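Local coordinates for protein peroxiredoxin (Akkermansia muciniphila, PDB 6KHX) that is a peroxiredoxin of the typical 2-Cys class, an oxidoreductase with peroxidase activity that probably reduces peroxides through cysteine chemistry, at residues B[14-19]-B[83-88]; B[66-71]-B[168-173]. One frame throughout, in Å; residues are numbered along the deposited sequence.

Contact 1. Residues B[14-19]-B[83-88]; sequences NAVVNG and AWVNTP
Gly19 and Val85 meet without any stacked ring or amide between them. The nearest flat side-chain group is the carboxamide of Asn86, which turns its end toward the turn yet leaves ND2 4.7 Å from Gly19 O, too far for a bond; ND2 is instead hydrogen-bonded to Trp82 O in the helix just before it. The Trp84 indole points elsewhere, its ring set at about 40° to that of Phe45 and its NE1 bonded to Gly92 O.

On the helix side a single methyl, Val85 CG2, makes the contact. At Val85 chi1 is -55°, which places CG2 between the backbone N and the carbonyl carbon and carries it over Gly19, 4.1 Å from CA. The same methyl reaches Val16 CG1 at 4.4 Å, a looser apolar contact. Asn18 and Gly19 both have positive phi, and their backbone angles are those of a type I' turn, the Asn-Gly form that closes a two-residue beta hairpin. The contact thus illustrates how a bare turn backbone can receive a valine from a helix end. Just beyond, Thr87 OG1 donates to Ala83 O at 3.0 Å, tying the outgoing chain back to the last turn.

Strands 13-17 and 20-22 form the hairpin at one border of the mixed sheet, helix 78-85 packs beside it with His81 also touching Val16, and Trp84 carries the helix on to Cys49, Pro50 and Leu53 of helix 48-58.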
loop_
_atom_site.group_PDB
_atom_site.type_symbol
_atom_site.label_atom_id
_atom_site.label_comp_id
_atom_site.label_asym_id
_atom_site.label_seq_id
_atom_site.Cartn_x
_atom_site.Cartn_y
_atom_site.Cartn_z
ATOM N N ASN B 14 12.092 -16.694 34.847
ATOM C CA ASN B 14 12.738 -16.960 36.117
ATOM C C ASN B 14 11.797 -16.576 37.250
ATOM O O ASN B 14 11.004 -15.632 37.138
ATOM C CB ASN B 14 14.037 -16.162 36.224
ATOM C CG ASN B 14 15.034 -16.540 35.155
ATOM O OD1 ASN B 14 15.161 -17.708 34.798
ATOM N ND2 ASN B 14 15.730 -15.546 34.619
ATOM N N ALA B 15 11.902 -17.303 38.358
ATOM C CA ALA B 15 11.071 -17.015 39.516
ATOM C C ALA B 15 11.849 -17.347 40.776
ATOM O O ALA B 15 12.899 -17.990 40.734
ATOM C CB ALA B 15 9.753 -17.796 39.474
ATOM N N VAL B 16 11.335 -16.870 41.902
ATOM C CA VAL B 16 11.792 -17.284 43.220
ATOM C C VAL B 16 10.706 -18.158 43.812
ATOM O O VAL B 16 9.585 -17.695 44.053
ATOM C CB VAL B 16 12.119 -16.094 44.129
ATOM C CG1 VAL B 16 12.901 -16.561 45.337
ATOM C CG2 VAL B 16 12.984 -15.119 43.371
ATOM N N VAL B 17 11.026 -19.434 43.993
ATOM C CA VAL B 17 10.143 -20.404 44.622
ATOM C C VAL B 17 10.837 -20.891 45.883
ATOM O O VAL B 17 11.995 -21.328 45.830
ATOM C CB VAL B 17 9.810 -21.578 43.679
ATOM C CG1 VAL B 17 8.824 -22.520 44.338
ATOM C CG2 VAL B 17 9.242 -21.062 42.365
ATOM N N ASN B 18 10.141 -20.784 47.015
ATOM C CA ASN B 18 10.697 -21.142 48.319
ATOM C C ASN B 18 12.053 -20.474 48.538
ATOM O O ASN B 18 13.007 -21.089 49.020
ATOM C CB ASN B 18 10.793 -22.663 48.470
ATOM C CG ASN B 18 10.865 -23.105 49.923
ATOM O OD1 ASN B 18 10.392 -22.410 50.826
ATOM N ND2 ASN B 18 11.443 -24.280 50.152
ATOM N N GLY B 19 12.148 -19.200 48.157
ATOM C CA GLY B 19 13.371 -18.457 48.377
ATOM C C GLY B 19 14.515 -18.799 47.451
ATOM O O GLY B 19 15.618 -18.281 47.644
ATOM N N ALA B 83 16.777 -11.104 46.713
ATOM C CA ALA B 83 17.265 -10.204 47.750
ATOM C C ALA B 83 16.136 -9.774 48.682
ATOM O O ALA B 83 16.338 -9.640 49.894
ATOM C CB ALA B 83 17.936 -8.987 47.111
ATOM N N TRP B 84 14.931 -9.586 48.139
ATOM C CA TRP B 84 13.827 -9.085 48.949
ATOM C C TRP B 84 13.315 -10.149 49.913
ATOM O O TRP B 84 12.943 -9.833 51.050
ATOM C CB TRP B 84 12.697 -8.597 48.047
ATOM C CG TRP B 84 11.849 -7.544 48.665
ATOM C CD1 TRP B 84 12.146 -6.795 49.763
ATOM C CD2 TRP B 84 10.560 -7.109 48.217
ATOM N NE1 TRP B 84 11.121 -5.916 50.027
ATOM C CE2 TRP B 84 10.135 -6.093 49.094
ATOM C CE3 TRP B 84 9.725 -7.480 47.158
ATOM C CZ2 TRP B 84 8.912 -5.441 48.943
ATOM C CZ3 TRP B 84 8.509 -6.836 47.014
ATOM C CH2 TRP B 84 8.115 -5.828 47.900
ATOM N N VAL B 85 13.259 -11.411 49.477
ATOM C CA VAL B 85 12.866 -12.471 50.400
ATOM C C VAL B 85 13.948 -12.759 51.430
ATOM O O VAL B 85 13.692 -13.486 52.398
ATOM C CB VAL B 85 12.501 -13.784 49.675
ATOM C CG1 VAL B 85 11.417 -13.539 48.631
ATOM C CG2 VAL B 85 13.732 -14.441 49.082
ATOM N N ASN B 86 15.156 -12.228 51.237
ATOM C CA ASN B 86 16.219 -12.324 52.224
ATOM C C ASN B 86 16.394 -11.037 53.025
ATOM O O ASN B 86 17.427 -10.853 53.675
ATOM C CB ASN B 86 17.532 -12.729 51.555
ATOM C CG ASN B 86 17.583 -14.216 51.234
ATOM O OD1 ASN B 86 17.865 -15.039 52.107
ATOM N ND2 ASN B 86 17.318 -14.564 49.981
ATOM N N THR B 87 15.412 -10.138 52.982
ATOM C CA THR B 87 15.404 -8.942 53.811
ATOM C C THR B 87 14.325 -9.081 54.872
ATOM O O THR B 87 13.167 -9.352 54.526
ATOM C CB THR B 87 15.145 -7.689 52.967
ATOM O OG1 THR B 87 16.180 -7.548 51.992
ATOM C CG2 THR B 87 15.117 -6.446 53.849
ATOM N N PRO B 88 14.644 -8.896 56.157
ATOM C CA PRO B 88 13.630 -9.089 57.202
ATOM C C PRO B 88 12.487 -8.090 57.082
ATOM O O PRO B 88 12.665 -6.953 56.639
ATOM C CB PRO B 88 14.418 -8.896 58.506
ATOM C CG PRO B 88 15.629 -8.131 58.116
ATOM C CD PRO B 88 15.965 -8.575 56.725
#

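Contact 2. Residues B[66-71]-B[168-173]; sequences RDVAVV and RVVDAL
Arg66 crosses Val170 at a slant on its way to Asp171. CB lies 4.2 Å from Val170 CG1, at the margin of contact. CG and CD both approach Asp171 OD1, CD to 3.1 Å, while CD also touches the valine methyl, 3.9 Å from Val170 CG1. There the chain bends (chi3 -102°) and the guanidinium swings to the carboxylate. NE and CZ pass it at longer range, NE being hydrogen-bonded elsewhere. NH1 is 2.8 Å from Asp171 OD1 and donates to its syn lone pair, nearly straight at 163° and close to the guanidinium plane. Asp171 OD2 is also 2.8 Å from NH1, but is approached obliquely, since the two planes stand 40° apart; one nitrogen therefore faces both oxygens. NH2 turns to a second anion, Glu62, so the arginine joins two helices.

Beneath this charged layer, Val68 CG2 and Val170 CG1 meet tip to tip at 3.7 Å. A leucine in place of Arg66 would probably leave the Asp171 carboxylate without this cation and break the ionic link from helix 163-179 to Glu62.

Arg66 and Val68 flank Asp67, the C-prime residue of the Schellman motif that ends helix 60-65 and leads the chain into strand 68-74. Val68 also touches Phe63 of that helix and Ile37 of the adjacent strand, while Val170 leans on Leu142 of strand 138-143. Helix 163-179 thus lies on the sheet next to helix 60-65, and its Arg168 bonds to Gly160 O of a third subunit.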
loop_
_atom_site.group_PDB
_atom_site.type_symbol
_atom_site.label_atom_id
_atom_site.label_comp_id
_atom_site.label_asym_id
_atom_site.label_seq_id
_atom_site.Cartn_x
_atom_site.Cartn_y
_atom_site.Cartn_z
ATOM N N ARG B 66 -8.030 -25.048 48.975
ATOM C CA ARG B 66 -8.902 -24.916 47.818
ATOM C C ARG B 66 -8.219 -25.259 46.497
ATOM O O ARG B 66 -8.755 -24.926 45.432
ATOM C CB ARG B 66 -9.487 -23.507 47.768
ATOM C CG ARG B 66 -10.687 -23.320 48.675
ATOM C CD ARG B 66 -10.958 -21.857 48.914
ATOM N NE ARG B 66 -10.465 -21.452 50.220
ATOM C CZ ARG B 66 -11.241 -21.057 51.222
ATOM N NH1 ARG B 66 -12.555 -20.984 51.058
ATOM N NH2 ARG B 66 -10.694 -20.718 52.382
ATOM N N ASP B 67 -7.051 -25.904 46.537
ATOM C CA ASP B 67 -6.344 -26.325 45.324
ATOM C C ASP B 67 -6.006 -25.127 44.443
ATOM O O ASP B 67 -6.121 -25.176 43.214
ATOM C CB ASP B 67 -7.137 -27.372 44.541
ATOM C CG ASP B 67 -6.713 -28.783 44.874
ATOM O OD1 ASP B 67 -5.866 -28.945 45.780
ATOM O OD2 ASP B 67 -7.220 -29.725 44.227
ATOM N N VAL B 68 -5.597 -24.036 45.083
ATOM C CA VAL B 68 -5.263 -22.793 44.407
ATOM C C VAL B 68 -3.789 -22.537 44.652
ATOM O O VAL B 68 -3.335 -22.534 45.802
ATOM C CB VAL B 68 -6.113 -21.614 44.903
ATOM C CG1 VAL B 68 -5.624 -20.324 44.275
ATOM C CG2 VAL B 68 -7.581 -21.846 44.591
ATOM N N ALA B 69 -3.036 -22.378 43.575
ATOM C CA ALA B 69 -1.653 -21.956 43.648
ATOM C C ALA B 69 -1.616 -20.437 43.604
ATOM O O ALA B 69 -2.269 -19.822 42.753
ATOM C CB ALA B 69 -0.853 -22.549 42.492
ATOM N N VAL B 70 -0.876 -19.833 44.527
ATOM C CA VAL B 70 -0.720 -18.385 44.577
ATOM C C VAL B 70 0.600 -18.032 43.905
ATOM O O VAL B 70 1.653 -18.580 44.264
ATOM C CB VAL B 70 -0.770 -17.871 46.024
ATOM C CG1 VAL B 70 -0.471 -16.384 46.070
ATOM C CG2 VAL B 70 -2.116 -18.167 46.627
ATOM N N VAL B 71 0.547 -17.126 42.926
ATOM C CA VAL B 71 1.726 -16.718 42.170
ATOM C C VAL B 71 1.733 -15.199 42.094
ATOM O O VAL B 71 0.752 -14.594 41.645
ATOM C CB VAL B 71 1.749 -17.322 40.752
ATOM C CG1 VAL B 71 3.011 -16.904 40.011
ATOM C CG2 VAL B 71 1.626 -18.836 40.787
ATOM N N ARG B 168 -13.259 -15.300 48.234
ATOM C CA ARG B 168 -14.691 -15.360 47.954
ATOM C C ARG B 168 -14.944 -15.709 46.497
ATOM O O ARG B 168 -15.818 -16.527 46.188
ATOM C CB ARG B 168 -15.355 -14.027 48.296
ATOM C CG ARG B 168 -16.869 -14.082 48.289
ATOM C CD ARG B 168 -17.487 -12.698 48.329
ATOM N NE ARG B 168 -17.412 -12.027 47.035
ATOM C CZ ARG B 168 -18.325 -12.158 46.076
ATOM N NH1 ARG B 168 -19.382 -12.933 46.273
ATOM N NH2 ARG B 168 -18.189 -11.515 44.920
ATOM N N VAL B 169 -14.186 -15.096 45.584
ATOM C CA VAL B 169 -14.352 -15.394 44.168
ATOM C C VAL B 169 -13.931 -16.832 43.871
ATOM O O VAL B 169 -14.559 -17.518 43.056
ATOM C CB VAL B 169 -13.573 -14.375 43.314
ATOM C CG1 VAL B 169 -13.717 -14.701 41.851
ATOM C CG2 VAL B 169 -14.090 -12.972 43.569
ATOM N N VAL B 170 -12.876 -17.316 44.534
ATOM C CA VAL B 170 -12.490 -18.716 44.375
ATOM C C VAL B 170 -13.634 -19.633 44.789
ATOM O O VAL B 170 -13.982 -20.584 44.077
ATOM C CB VAL B 170 -11.214 -19.021 45.179
ATOM C CG1 VAL B 170 -11.003 -20.526 45.277
ATOM C CG2 VAL B 170 -10.010 -18.355 44.536
ATOM N N ASP B 171 -14.233 -19.361 45.952
ATOM C CA ASP B 171 -15.332 -20.194 46.428
ATOM C C ASP B 171 -16.512 -20.138 45.471
ATOM O O ASP B 171 -17.166 -21.156 45.227
ATOM C CB ASP B 171 -15.750 -19.784 47.842
ATOM C CG ASP B 171 -14.753 -20.234 48.898
ATOM O OD1 ASP B 171 -14.010 -21.214 48.646
ATOM O OD2 ASP B 171 -14.714 -19.620 49.986
ATOM N N ALA B 172 -16.800 -18.962 44.913
ATOM C CA ALA B 172 -17.903 -18.863 43.964
ATOM C C ALA B 172 -17.622 -19.676 42.700
ATOM O O ALA B 172 -18.500 -20.401 42.210
ATOM C CB ALA B 172 -18.173 -17.400 43.618
ATOM N N LEU B 173 -16.405 -19.574 42.160
ATOM C CA LEU B 173 -16.073 -20.341 40.963
ATOM C C LEU B 173 -16.193 -21.836 41.229
ATOM O O LEU B 173 -16.785 -22.576 40.432
ATOM C CB LEU B 173 -14.664 -19.999 40.478
ATOM C CG LEU B 173 -14.180 -20.929 39.355
ATOM C CD1 LEU B 173 -15.048 -20.752 38.129
ATOM C CD2 LEU B 173 -12.708 -20.726 39.008
#

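In the fold
From the N terminus the chain first lays down strand 13-17 and its hairpin, then runs through strand 35-40 and helices 48-58 and 60-65 into strand 68-74 before helix 78-85 returns to the hairpin; contact 1 closes that excursion of 63 residues. Contact 2 has already opened inside it, at 66-71, and closes only when helix 163-179 comes back, 96 residues later, so the two closures cross. Their centres lie 23 Å apart and they do not touch, but both reach the same mixed sheet: contact 1 ties its hairpin border to helix 78-85, contact 2 its interior strand 68-74 to the long helix 163-179.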